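Local coordinates for protein neuraminidase (Influenza A virus, PDB 4K3Y) that is of uncertain function but, as a neuraminidase-like surface protein of a bat influenza A virus, shares the beta-propeller fold of viral sialidases, at residues P197-T202 against V206-T211; F221-Q226 against T231-C236; F267-E270 against S274-G277; G320-A325 against L353-G358. One frame throughout, in Å; residues are numbered along the deposited sequence.

Contact 1: residues P197-T202 against V206-T211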
loop_
_atom_site.group_PDB
_atom_site.type_symbol
_atom_site.label_atom_id
_atom_site.label_comp_id
_atom_site.label_asym_id
_atom_site.label_seq_id
_atom_site.Cartn_x
_atom_site.Cartn_y
_atom_site.Cartn_z
ATOM N N PRO C 197 4.030 4.443 33.095
ATOM C CA PRO C 197 3.496 5.814 33.016
ATOM C C PRO C 197 2.957 6.169 31.619
ATOM O O PRO C 197 3.549 5.777 30.604
ATOM C CB PRO C 197 4.710 6.690 33.354
ATOM C CG PRO C 197 5.915 5.814 33.103
ATOM C CD PRO C 197 5.474 4.412 33.399
ATOM N N THR C 198 1.819 6.860 31.580
ATOM C CA THR C 198 1.315 7.457 30.347
ATOM C C THR C 198 1.444 8.949 30.516
ATOM O O THR C 198 1.182 9.502 31.594
ATOM C CB THR C 198 -0.157 7.101 30.042
ATOM O OG1 THR C 198 -0.902 7.018 31.266
ATOM C CG2 THR C 198 -0.231 5.787 29.359
ATOM N N CYS C 199 1.847 9.611 29.450
ATOM C CA CYS C 199 2.310 10.971 29.605
ATOM C C CYS C 199 1.683 11.933 28.609
ATOM O O CYS C 199 1.166 11.520 27.572
ATOM C CB CYS C 199 3.841 11.001 29.508
ATOM S SG CYS C 199 4.686 9.750 30.530
ATOM N N TYR C 200 1.733 13.219 28.939
ATOM C CA TYR C 200 1.387 14.279 27.997
ATOM C C TYR C 200 2.296 15.475 28.242
ATOM O O TYR C 200 2.900 15.600 29.304
ATOM C CB TYR C 200 -0.088 14.669 28.118
ATOM C CG TYR C 200 -0.479 15.274 29.447
ATOM C CD1 TYR C 200 -0.759 14.474 30.552
ATOM C CD2 TYR C 200 -0.594 16.648 29.590
ATOM C CE1 TYR C 200 -1.124 15.038 31.764
ATOM C CE2 TYR C 200 -0.954 17.215 30.793
ATOM C CZ TYR C 200 -1.218 16.406 31.875
ATOM O OH TYR C 200 -1.580 16.969 33.068
ATOM N N TYR C 201 2.408 16.347 27.254
ATOM C CA TYR C 201 3.204 17.563 27.407
ATOM C C TYR C 201 2.308 18.794 27.450
ATOM O O TYR C 201 1.389 18.939 26.631
ATOM C CB TYR C 201 4.197 17.705 26.241
ATOM C CG TYR C 201 4.995 18.991 26.256
ATOM C CD1 TYR C 201 6.142 19.099 27.032
ATOM C CD2 TYR C 201 4.604 20.097 25.501
ATOM C CE1 TYR C 201 6.881 20.266 27.063
ATOM C CE2 TYR C 201 5.339 21.277 25.526
ATOM C CZ TYR C 201 6.481 21.355 26.309
ATOM O OH TYR C 201 7.236 22.513 26.358
ATOM N N THR C 202 2.566 19.673 28.410
ATOM C CA THR C 202 2.031 21.022 28.327
ATOM C C THR C 202 2.800 21.946 29.259
ATOM O O THR C 202 3.353 21.484 30.260
ATOM C CB THR C 202 0.528 21.059 28.648
ATOM O OG1 THR C 202 -0.004 22.353 28.330
ATOM C CG2 THR C 202 0.286 20.730 30.119
ATOM N N VAL C 206 6.720 17.640 30.953
ATOM C CA VAL C 206 6.110 16.352 30.665
ATOM C C VAL C 206 5.404 15.895 31.930
ATOM O O VAL C 206 5.976 15.954 33.018
ATOM C CB VAL C 206 7.130 15.284 30.274
ATOM C CG1 VAL C 206 6.418 13.949 30.036
ATOM C CG2 VAL C 206 7.880 15.704 29.035
ATOM N N LYS C 207 4.155 15.457 31.792
ATOM C CA LYS C 207 3.397 14.981 32.939
ATOM C C LYS C 207 2.959 13.519 32.756
ATOM O O LYS C 207 2.396 13.162 31.721
ATOM C CB LYS C 207 2.220 15.923 33.205
ATOM C CG LYS C 207 2.640 17.372 33.415
ATOM C CD LYS C 207 1.473 18.196 33.946
ATOM C CE LYS C 207 1.718 19.700 33.870
ATOM N NZ LYS C 207 0.417 20.445 33.727
ATOM N N CYS C 208 3.231 12.682 33.754
ATOM C CA CYS C 208 2.963 11.251 33.630
ATOM C C CYS C 208 2.103 10.715 34.771
ATOM O O CYS C 208 2.200 11.179 35.906
ATOM C CB CYS C 208 4.277 10.475 33.571
ATOM S SG CYS C 208 5.283 10.937 32.197
ATOM N N THR C 209 1.260 9.735 34.465
ATOM C CA THR C 209 0.493 9.041 35.495
ATOM C C THR C 209 0.962 7.610 35.539
ATOM O O THR C 209 0.892 6.905 34.540
ATOM C CB THR C 209 -0.992 9.025 35.189
ATOM O OG1 THR C 209 -1.478 10.373 35.128
ATOM C CG2 THR C 209 -1.729 8.276 36.278
ATOM N N GLY C 210 1.460 7.179 36.689
ATOM C CA GLY C 210 1.937 5.815 36.817
ATOM C C GLY C 210 0.919 4.898 37.476
ATOM O O GLY C 210 -0.186 5.327 37.835
ATOM N N THR C 211 1.305 3.633 37.626
ATOM C CA THR C 211 0.498 2.624 38.303
ATOM C C THR C 211 1.287 2.038 39.482
ATOM O O THR C 211 2.405 1.531 39.297
ATOM C CB THR C 211 0.085 1.483 37.325
ATOM O OG1 THR C 211 -0.621 2.040 36.207
ATOM C CG2 THR C 211 -0.807 0.453 38.021
#
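Cys199 and Cys208 face each other in a non-hydrogen-bonded pair of an antiparallel beta hairpin, the first two strands of a propeller blade, and a disulfide joins them. With each SG anti to its own carbonyl carbon, the sulfurs lie between the two strands and bond at 2.1 Å with a chi3 of 108°. On the same face Val206 CG1 rests 4.0 Å from Cys199 CB, and Pro197 CB packs on Cys208 CB at the other end. Small sulfur and aliphatic groups suit this buried patch around the disulfide, which lies against Ile150 and Ile159 of the preceding blade.

The other face is dominated by Tyr200 and Lys207, a hydrogen-bonded pair. With CG of Tyr200 set between the backbone N and the carbonyl carbon (chi1 64°), the ring swings toward the partner strand and receives Lys207 CB over one face, 4.0 Å from the ring centroid, in a CH-pi contact. The lysine then runs out extended across the phenol, its CD 3.4 Å from Tyr200 OH. That hydroxyl gives its hydrogen bond to the backbone O of Glu270, which fixes the outer end of the ring. Thr209 OG1 accepts from the backbone N of Met268, so these two hydroxyls tie the hairpin to the next blade. The backbones of Tyr200 and Lys207 exchange two hydrogen bonds, with Lys207 N 2.8 Å from Tyr200 O. Past the tyrosine, the lysine tip comes to rest with NZ 3.6 Å from the methyl CG2 of Thr202.

Contact 2: residues F221-Q226 against T231-C236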
loop_
_atom_site.group_PDB
_atom_site.type_symbol
_atom_site.label_atom_id
_atom_site.label_comp_id
_atom_site.label_asym_id
_atom_site.label_seq_id
_atom_site.Cartn_x
_atom_site.Cartn_y
_atom_site.Cartn_z
ATOM N N PHE C 221 2.046 10.252 40.423
ATOM C CA PHE C 221 2.162 11.274 39.385
ATOM C C PHE C 221 3.576 11.860 39.269
ATOM O O PHE C 221 4.263 12.041 40.270
ATOM C CB PHE C 221 1.176 12.398 39.670
ATOM C CG PHE C 221 0.800 13.192 38.460
ATOM C CD1 PHE C 221 -0.171 12.721 37.591
ATOM C CD2 PHE C 221 1.402 14.413 38.191
ATOM C CE1 PHE C 221 -0.538 13.446 36.466
ATOM C CE2 PHE C 221 1.043 15.150 37.065
ATOM C CZ PHE C 221 0.071 14.663 36.202
ATOM N N LEU C 222 3.987 12.176 38.045
ATOM C CA LEU C 222 5.300 12.739 37.781
ATOM C C LEU C 222 5.169 13.952 36.862
ATOM O O LEU C 222 4.296 13.993 35.985
ATOM C CB LEU C 222 6.183 11.699 37.078
ATOM C CG LEU C 222 7.673 11.533 37.401
ATOM C CD1 LEU C 222 8.405 10.950 36.199
ATOM C CD2 LEU C 222 8.336 12.814 37.871
ATOM N N GLU C 223 6.029 14.944 37.075
ATOM C CA GLU C 223 6.239 16.008 36.097
ATOM C C GLU C 223 7.740 16.287 36.012
ATOM O O GLU C 223 8.467 16.117 36.996
ATOM C CB GLU C 223 5.428 17.266 36.433
ATOM C CG GLU C 223 5.915 18.063 37.640
ATOM C CD GLU C 223 5.041 19.280 37.925
ATOM O OE1 GLU C 223 3.868 19.289 37.477
ATOM O OE2 GLU C 223 5.536 20.225 38.591
ATOM N N PHE C 224 8.211 16.676 34.833
ATOM C CA PHE C 224 9.628 16.978 34.652
ATOM C C PHE C 224 9.882 17.822 33.402
ATOM O O PHE C 224 9.105 17.776 32.440
ATOM C CB PHE C 224 10.463 15.690 34.600
ATOM C CG PHE C 224 10.123 14.786 33.449
ATOM C CD1 PHE C 224 9.134 13.823 33.577
ATOM C CD2 PHE C 224 10.797 14.895 32.228
ATOM C CE1 PHE C 224 8.825 12.984 32.509
ATOM C CE2 PHE C 224 10.492 14.057 31.152
ATOM C CZ PHE C 224 9.515 13.102 31.291
ATOM N N ASP C 225 10.965 18.597 33.428
ATOM C CA ASP C 225 11.366 19.383 32.265
ATOM C C ASP C 225 12.598 18.765 31.616
ATOM O O ASP C 225 13.057 17.699 32.051
ATOM C CB ASP C 225 11.585 20.865 32.616
ATOM C CG ASP C 225 12.460 21.064 33.848
ATOM O OD1 ASP C 225 13.503 20.383 33.964
ATOM O OD2 ASP C 225 12.101 21.911 34.698
ATOM N N GLN C 226 13.124 19.430 30.584
ATOM C CA GLN C 226 14.218 18.875 29.786
ATOM C C GLN C 226 15.532 18.771 30.556
ATOM O O GLN C 226 16.423 18.010 30.167
ATOM C CB GLN C 226 14.413 19.665 28.490
ATOM C CG GLN C 226 14.550 21.168 28.662
ATOM C CD GLN C 226 14.548 21.894 27.330
ATOM O OE1 GLN C 226 14.861 21.312 26.290
ATOM N NE2 GLN C 226 14.185 23.169 27.354
ATOM N N THR C 231 9.421 16.420 39.990
ATOM C CA THR C 231 8.791 16.203 41.262
ATOM C C THR C 231 7.694 15.142 41.081
ATOM O O THR C 231 6.955 15.154 40.086
ATOM C CB THR C 231 8.281 17.530 41.883
ATOM O OG1 THR C 231 7.168 17.266 42.748
ATOM C CG2 THR C 231 7.866 18.515 40.803
ATOM N N PHE C 232 7.648 14.190 42.013
ATOM C CA PHE C 232 6.575 13.210 42.063
ATOM C C PHE C 232 5.445 13.790 42.913
ATOM O O PHE C 232 5.696 14.361 43.975
ATOM C CB PHE C 232 7.057 11.904 42.706
ATOM C CG PHE C 232 7.800 10.979 41.769
ATOM C CD1 PHE C 232 7.110 10.153 40.887
ATOM C CD2 PHE C 232 9.188 10.904 41.798
ATOM C CE1 PHE C 232 7.791 9.284 40.033
ATOM C CE2 PHE C 232 9.874 10.034 40.946
ATOM C CZ PHE C 232 9.169 9.226 40.065
ATOM N N LYS C 233 4.203 13.650 42.461
ATOM C CA LYS C 233 3.081 14.108 43.273
ATOM C C LYS C 233 2.115 12.979 43.615
ATOM O O LYS C 233 2.149 11.911 43.011
ATOM C CB LYS C 233 2.351 15.262 42.591
ATOM C CG LYS C 233 3.290 16.315 42.035
ATOM C CD LYS C 233 2.619 17.674 41.966
ATOM C CE LYS C 233 3.578 18.732 41.452
ATOM N NZ LYS C 233 2.893 20.048 41.312
ATOM N N GLU C 234 1.269 13.210 44.607
ATOM C CA GLU C 234 0.241 12.240 44.954
ATOM C C GLU C 234 -1.110 12.926 45.009
ATOM O O GLU C 234 -1.295 13.879 45.763
ATOM C CB GLU C 234 0.530 11.581 46.295
ATOM C CG GLU C 234 -0.601 10.690 46.771
ATOM C CD GLU C 234 -0.532 9.285 46.179
ATOM O OE1 GLU C 234 0.482 8.960 45.522
ATOM O OE2 GLU C 234 -1.487 8.503 46.381
ATOM N N PRO C 235 -2.063 12.441 44.207
ATOM C CA PRO C 235 -3.396 13.044 44.139
ATOM C C PRO C 235 -4.090 13.041 45.495
ATOM O O PRO C 235 -4.056 12.050 46.238
ATOM C CB PRO C 235 -4.143 12.156 43.131
ATOM C CG PRO C 235 -3.380 10.872 43.097
ATOM C CD PRO C 235 -1.950 11.242 43.362
ATOM N N CYS C 236 -4.702 14.175 45.809
ATOM C CA CYS C 236 -5.351 14.377 47.091
ATOM C C CYS C 236 -6.844 14.065 46.971
ATOM O O CYS C 236 -7.659 14.524 47.774
ATOM C CB CYS C 236 -5.110 15.817 47.568
ATOM S SG CYS C 236 -3.352 16.242 47.797
#
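One face of the Phe232 ring is covered by Leu222, its non-hydrogen-bonded partner across the outer hairpin of the blade. Leu222 CG lies 3.9 Å from the ring centroid as a CH-pi donor, and CD2 stands over the middle of the same face. Phe232 carries its ring beside its own backbone N (chi1 -82°), which brings CE1 within 3.5 Å of Leu222 CG. Opposite, on the face bearing Glu223, Thr231 and Lys233, the first two side chains run alongside each other, with Glu223 CG 3.7 Å from the methyl CG2 of Thr231. The threonine thus offers carbon to the aliphatic part of the glutamate, whose carboxylate continues toward Lys233 and forms a long salt bridge, OE2 to NZ at 3.8 Å. Phe221 touches strand 231-233 through CB, near Lys233 O, while its ring leads off to Phe298, Lys207 and Thr209.

Between the two faces run four backbone hydrogen bonds, in which Phe221 pairs with Lys233 and Glu223 with Thr231. A further shell surrounds the hairpin: Phe192 and Phe194 both meet the Phe232 ring edge-to-face, and Leu222 bonds through its backbone to Cys208 of the next strand inward. The Leu222 and Phe232 contact is purely apolar, whereas the other face combines the buried Phe221 with a long, partly exposed Glu223-Lys233 pair that probably adds little rigidity beside the backbone ladder.

Contact 3: residues F267-E270 against S274-G277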
loop_
_atom_site.group_PDB
_atom_site.type_symbol
_atom_site.label_atom_id
_atom_site.label_comp_id
_atom_site.label_asym_id
_atom_site.label_seq_id
_atom_site.Cartn_x
_atom_site.Cartn_y
_atom_site.Cartn_z
ATOM N N PHE C 267 -4.697 6.529 33.610
ATOM C CA PHE C 267 -4.207 7.899 33.560
ATOM C C PHE C 267 -5.012 8.864 34.420
ATOM O O PHE C 267 -6.159 8.598 34.806
ATOM C CB PHE C 267 -4.209 8.398 32.098
ATOM C CG PHE C 267 -5.590 8.431 31.464
ATOM C CD1 PHE C 267 -6.088 7.316 30.782
ATOM C CD2 PHE C 267 -6.392 9.574 31.551
ATOM C CE1 PHE C 267 -7.362 7.334 30.207
ATOM C CE2 PHE C 267 -7.673 9.596 30.968
ATOM C CZ PHE C 267 -8.157 8.477 30.305
ATOM N N MET C 268 -4.371 9.988 34.715
ATOM C CA MET C 268 -5.014 11.162 35.273
ATOM C C MET C 268 -4.596 12.335 34.387
ATOM O O MET C 268 -3.496 12.321 33.809
ATOM C CB MET C 268 -4.550 11.397 36.709
ATOM C CG MET C 268 -5.027 10.355 37.732
ATOM S SD MET C 268 -4.229 10.557 39.342
ATOM C CE MET C 268 -5.071 9.304 40.329
ATOM N N ILE C 269 -5.459 13.339 34.257
ATOM C CA ILE C 269 -5.063 14.542 33.538
ATOM C C ILE C 269 -5.040 15.734 34.482
ATOM O O ILE C 269 -6.068 16.077 35.074
ATOM C CB ILE C 269 -6.004 14.877 32.361
ATOM C CG1 ILE C 269 -6.095 13.700 31.388
ATOM C CG2 ILE C 269 -5.523 16.155 31.646
ATOM C CD1 ILE C 269 -7.133 13.890 30.290
ATOM N N GLU C 270 -3.873 16.363 34.619
ATOM C CA GLU C 270 -3.731 17.530 35.494
ATOM C C GLU C 270 -3.817 18.850 34.722
ATOM O O GLU C 270 -3.044 19.099 33.785
ATOM C CB GLU C 270 -2.415 17.475 36.269
ATOM C CG GLU C 270 -2.041 18.786 36.936
ATOM C CD GLU C 270 -2.781 19.022 38.239
ATOM O OE1 GLU C 270 -3.733 18.271 38.540
ATOM O OE2 GLU C 270 -2.401 19.963 38.971
ATOM N N SER C 274 -9.135 19.121 35.814
ATOM C CA SER C 274 -8.483 17.830 35.952
ATOM C C SER C 274 -9.434 16.674 35.693
ATOM O O SER C 274 -10.653 16.821 35.747
ATOM C CB SER C 274 -7.834 17.693 37.327
ATOM O OG SER C 274 -6.609 18.401 37.371
ATOM N N TRP C 275 -8.865 15.519 35.401
ATOM C CA TRP C 275 -9.667 14.358 35.079
ATOM C C TRP C 275 -9.058 13.110 35.693
ATOM O O TRP C 275 -7.829 12.974 35.774
ATOM C CB TRP C 275 -9.729 14.158 33.561
ATOM C CG TRP C 275 -10.280 15.305 32.753
ATOM C CD1 TRP C 275 -9.571 16.350 32.219
ATOM C CD2 TRP C 275 -11.645 15.487 32.327
ATOM N NE1 TRP C 275 -10.412 17.179 31.508
ATOM C CE2 TRP C 275 -11.689 16.674 31.557
ATOM C CE3 TRP C 275 -12.833 14.767 32.527
ATOM C CZ2 TRP C 275 -12.878 17.162 30.994
ATOM C CZ3 TRP C 275 -14.017 15.254 31.962
ATOM C CH2 TRP C 275 -14.027 16.440 31.205
ATOM N N ILE C 276 -9.925 12.202 36.122
ATOM C CA ILE C 276 -9.507 10.860 36.475
ATOM C C ILE C 276 -10.337 9.880 35.673
ATOM O O ILE C 276 -11.569 9.887 35.765
ATOM C CB ILE C 276 -9.742 10.564 37.939
ATOM C CG1 ILE C 276 -8.963 11.555 38.801
ATOM C CG2 ILE C 276 -9.321 9.132 38.242
ATOM C CD1 ILE C 276 -9.298 11.451 40.242
ATOM N N GLY C 277 -9.666 9.054 34.872
ATOM C CA GLY C 277 -10.345 7.985 34.172
ATOM C C GLY C 277 -10.144 6.681 34.907
ATOM O O GLY C 277 -9.020 6.334 35.278
HETATM O O HOH W 1 -7.094 6.666 36.949
#
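Two reciprocal backbone hydrogen bonds join Ile269 and Trp275 in this tight antiparallel hairpin at the inner edge of a propeller blade: Ile269 N reaches Trp275 O at 2.8 Å, and Trp275 N returns to Ile269 O. Farther along, where the strands part, a water lies between Phe267 O and Gly277 O, 2.6 Å from the latter.

Among the apolar contacts, the side chains of the bonded pair make the largest overlap. They lie alongside each other, and the beta-branched Ile269 brings CB to the edge of the indole at CD1, 3.9 Å away. The indole also meets Trp21 edge-to-face. On the opposite face Met268 CG approaches Ile276 CG1 at 4.3 Å. Gly277, lacking a side chain, suits the place where the Phe267 ring bends in beside its backbone.

The polar contact is at the turn. Glu270 OE1 is 3.1 Å from Ser274 OG, but their firm partners lie elsewhere: Thr296 OG1 bonds to OE2 and Leu297 N to OE1 of the glutamate, while Ser274 OG bonds to Gly295 O and Gly271 N. The two neutral donors, Thr296 OG1 and Leu297 N, would probably stabilise the carboxylate's negative charge.

Contact 4: residues G320-A325 against L353-G358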
loop_
_atom_site.group_PDB
_atom_site.type_symbol
_atom_site.label_atom_id
_atom_site.label_comp_id
_atom_site.label_asym_id
_atom_site.label_seq_id
_atom_site.Cartn_x
_atom_site.Cartn_y
_atom_site.Cartn_z
ATOM N N GLY C 320 -4.510 4.634 28.193
ATOM C CA GLY C 320 -3.346 5.489 28.051
ATOM C C GLY C 320 -3.574 6.813 27.362
ATOM O O GLY C 320 -4.614 7.018 26.742
ATOM N N LEU C 321 -2.603 7.717 27.465
ATOM C CA LEU C 321 -2.736 9.054 26.871
ATOM C C LEU C 321 -1.951 9.216 25.558
ATOM O O LEU C 321 -0.954 8.521 25.328
ATOM C CB LEU C 321 -2.236 10.090 27.877
ATOM C CG LEU C 321 -3.180 11.072 28.561
ATOM C CD1 LEU C 321 -4.614 10.562 28.606
ATOM C CD2 LEU C 321 -2.642 11.341 29.960
ATOM N N TYR C 322 -2.396 10.140 24.701
ATOM C CA TYR C 322 -1.623 10.511 23.504
ATOM C C TYR C 322 -2.002 11.885 22.959
ATOM O O TYR C 322 -3.164 12.286 23.051
ATOM C CB TYR C 322 -1.719 9.436 22.408
ATOM C CG TYR C 322 -3.049 9.332 21.695
ATOM C CD1 TYR C 322 -4.110 8.605 22.249
ATOM C CD2 TYR C 322 -3.239 9.926 20.447
ATOM C CE1 TYR C 322 -5.335 8.492 21.587
ATOM C CE2 TYR C 322 -4.458 9.816 19.774
ATOM C CZ TYR C 322 -5.499 9.098 20.347
ATOM O OH TYR C 322 -6.700 8.996 19.681
ATOM N N GLN C 323 -1.016 12.599 22.408
ATOM C CA GLN C 323 -1.248 13.911 21.779
ATOM C C GLN C 323 -1.007 13.900 20.262
ATOM O O GLN C 323 0.121 13.680 19.808
ATOM C CB GLN C 323 -0.360 14.970 22.428
ATOM C CG GLN C 323 -0.769 15.320 23.848
ATOM C CD GLN C 323 0.324 16.076 24.613
ATOM O OE1 GLN C 323 1.502 15.670 24.625
ATOM N NE2 GLN C 323 -0.064 17.179 25.259
ATOM N N PRO C 324 -2.068 14.134 19.469
ATOM C CA PRO C 324 -1.935 14.240 18.007
ATOM C C PRO C 324 -1.173 15.515 17.654
ATOM O O PRO C 324 -1.404 16.524 18.329
ATOM C CB PRO C 324 -3.390 14.360 17.526
ATOM C CG PRO C 324 -4.236 13.934 18.673
ATOM C CD PRO C 324 -3.465 14.302 19.905
ATOM N N ALA C 325 -0.290 15.488 16.653
ATOM C CA ALA C 325 0.417 16.714 16.280
ATOM C C ALA C 325 0.667 16.876 14.784
ATOM O O ALA C 325 1.765 17.270 14.361
ATOM C CB ALA C 325 1.723 16.859 17.068
ATOM N N LEU C 353 -9.505 -1.652 20.698
ATOM C CA LEU C 353 -9.207 -0.283 21.055
ATOM C C LEU C 353 -10.370 0.649 20.805
ATOM O O LEU C 353 -11.031 0.565 19.753
ATOM C CB LEU C 353 -8.038 0.166 20.193
ATOM C CG LEU C 353 -6.743 0.585 20.852
ATOM C CD1 LEU C 353 -6.214 1.783 20.095
ATOM C CD2 LEU C 353 -6.994 0.921 22.294
ATOM N N ILE C 354 -10.615 1.528 21.778
ATOM C CA ILE C 354 -11.463 2.698 21.583
ATOM C C ILE C 354 -10.573 3.877 21.918
ATOM O O ILE C 354 -9.721 3.780 22.823
ATOM C CB ILE C 354 -12.623 2.728 22.561
ATOM C CG1 ILE C 354 -13.185 1.335 22.728
ATOM C CG2 ILE C 354 -13.739 3.682 22.084
ATOM C CD1 ILE C 354 -14.617 1.386 23.004
ATOM N N THR C 355 -10.755 4.980 21.193
ATOM C CA THR C 355 -9.999 6.194 21.473
ATOM C C THR C 355 -10.959 7.367 21.649
ATOM O O THR C 355 -12.069 7.361 21.113
ATOM C CB THR C 355 -8.947 6.485 20.379
ATOM O OG1 THR C 355 -9.587 6.518 19.105
ATOM C CG2 THR C 355 -7.874 5.409 20.351
ATOM N N PHE C 356 -10.530 8.370 22.404
ATOM C CA PHE C 356 -11.377 9.512 22.699
ATOM C C PHE C 356 -10.489 10.724 22.629
ATOM O O PHE C 356 -9.339 10.660 23.059
ATOM C CB PHE C 356 -11.939 9.411 24.128
ATOM C CG PHE C 356 -13.094 8.466 24.269
ATOM C CD1 PHE C 356 -12.885 7.117 24.581
ATOM C CD2 PHE C 356 -14.405 8.925 24.112
ATOM C CE1 PHE C 356 -13.976 6.235 24.712
ATOM C CE2 PHE C 356 -15.489 8.054 24.242
ATOM C CZ PHE C 356 -15.283 6.707 24.542
ATOM N N CYS C 357 -11.015 11.827 22.106
ATOM C CA CYS C 357 -10.303 13.107 22.134
ATOM C C CYS C 357 -11.208 14.129 22.772
ATOM O O CYS C 357 -12.435 13.965 22.775
ATOM C CB CYS C 357 -9.902 13.540 20.723
ATOM S SG CYS C 357 -8.663 12.446 19.979
ATOM N N GLY C 358 -10.617 15.176 23.331
ATOM C CA GLY C 358 -11.404 16.151 24.064
ATOM C C GLY C 358 -12.162 17.155 23.204
ATOM O O GLY C 358 -11.682 17.575 22.149
#
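Tyr322 thrusts its phenol end against the side chain of Thr355, with OH 3.4 Å from CB and 3.8 Å from the methyl CG2. The two side chains cross at about a right angle, and the touch is one of packing. A tyrosine is long enough for this place: strand 335-343 runs between the strands that bear the pair, and the ring must span it. Its first torsion, chi1 72°, sets CG between the backbone N and the carbonyl carbon and tips the ring over toward Cys335 and the farther strand. There the hydroxyl also comes 4.0 Å from SG of Cys357, which is bonded in a disulfide to Cys335.

Thr355 suits its side of the contact because its parts divide the work. CB and its methyl branch CG2 meet the tyrosine, while the other branch, OG1, hydrogen-bonds to OG1 of Thr24 on strand 20-26, so this buried hydroxyl is satisfied away from the phenol. Cys357 in turn packs on Ile130 of a neighbouring subunit, which brings the contact close to the tetramer interface. Strands 315-322, 335-343 and 349-359 are completed by the N-terminal strand 20-26 in a single four-stranded blade, the closure by which a neuraminidase beta propeller joins its two chain ends.

In the fold
Contacts 1, 2 and 3 each close a short hairpin turn in order along the chain, and contact 4 follows, closing a longer loop of 27 residues; none nests within or crosses another. Contacts 1 and 2 belong to one four-stranded blade, joined where strand 205-211 pairs with strand 221-224. Contact 3 opens the next blade and meets contact 1 near the propeller's centre, its residues 267-270 lying beside 197-202 and 206-211. Contact 4, in the last blade, reaches contact 1 through Gln323, which bonds to Tyr201 O, and contact 3 through packing of Leu321 on Phe267. Contacts 2 and 4 do not touch, their centres about 21 Å apart.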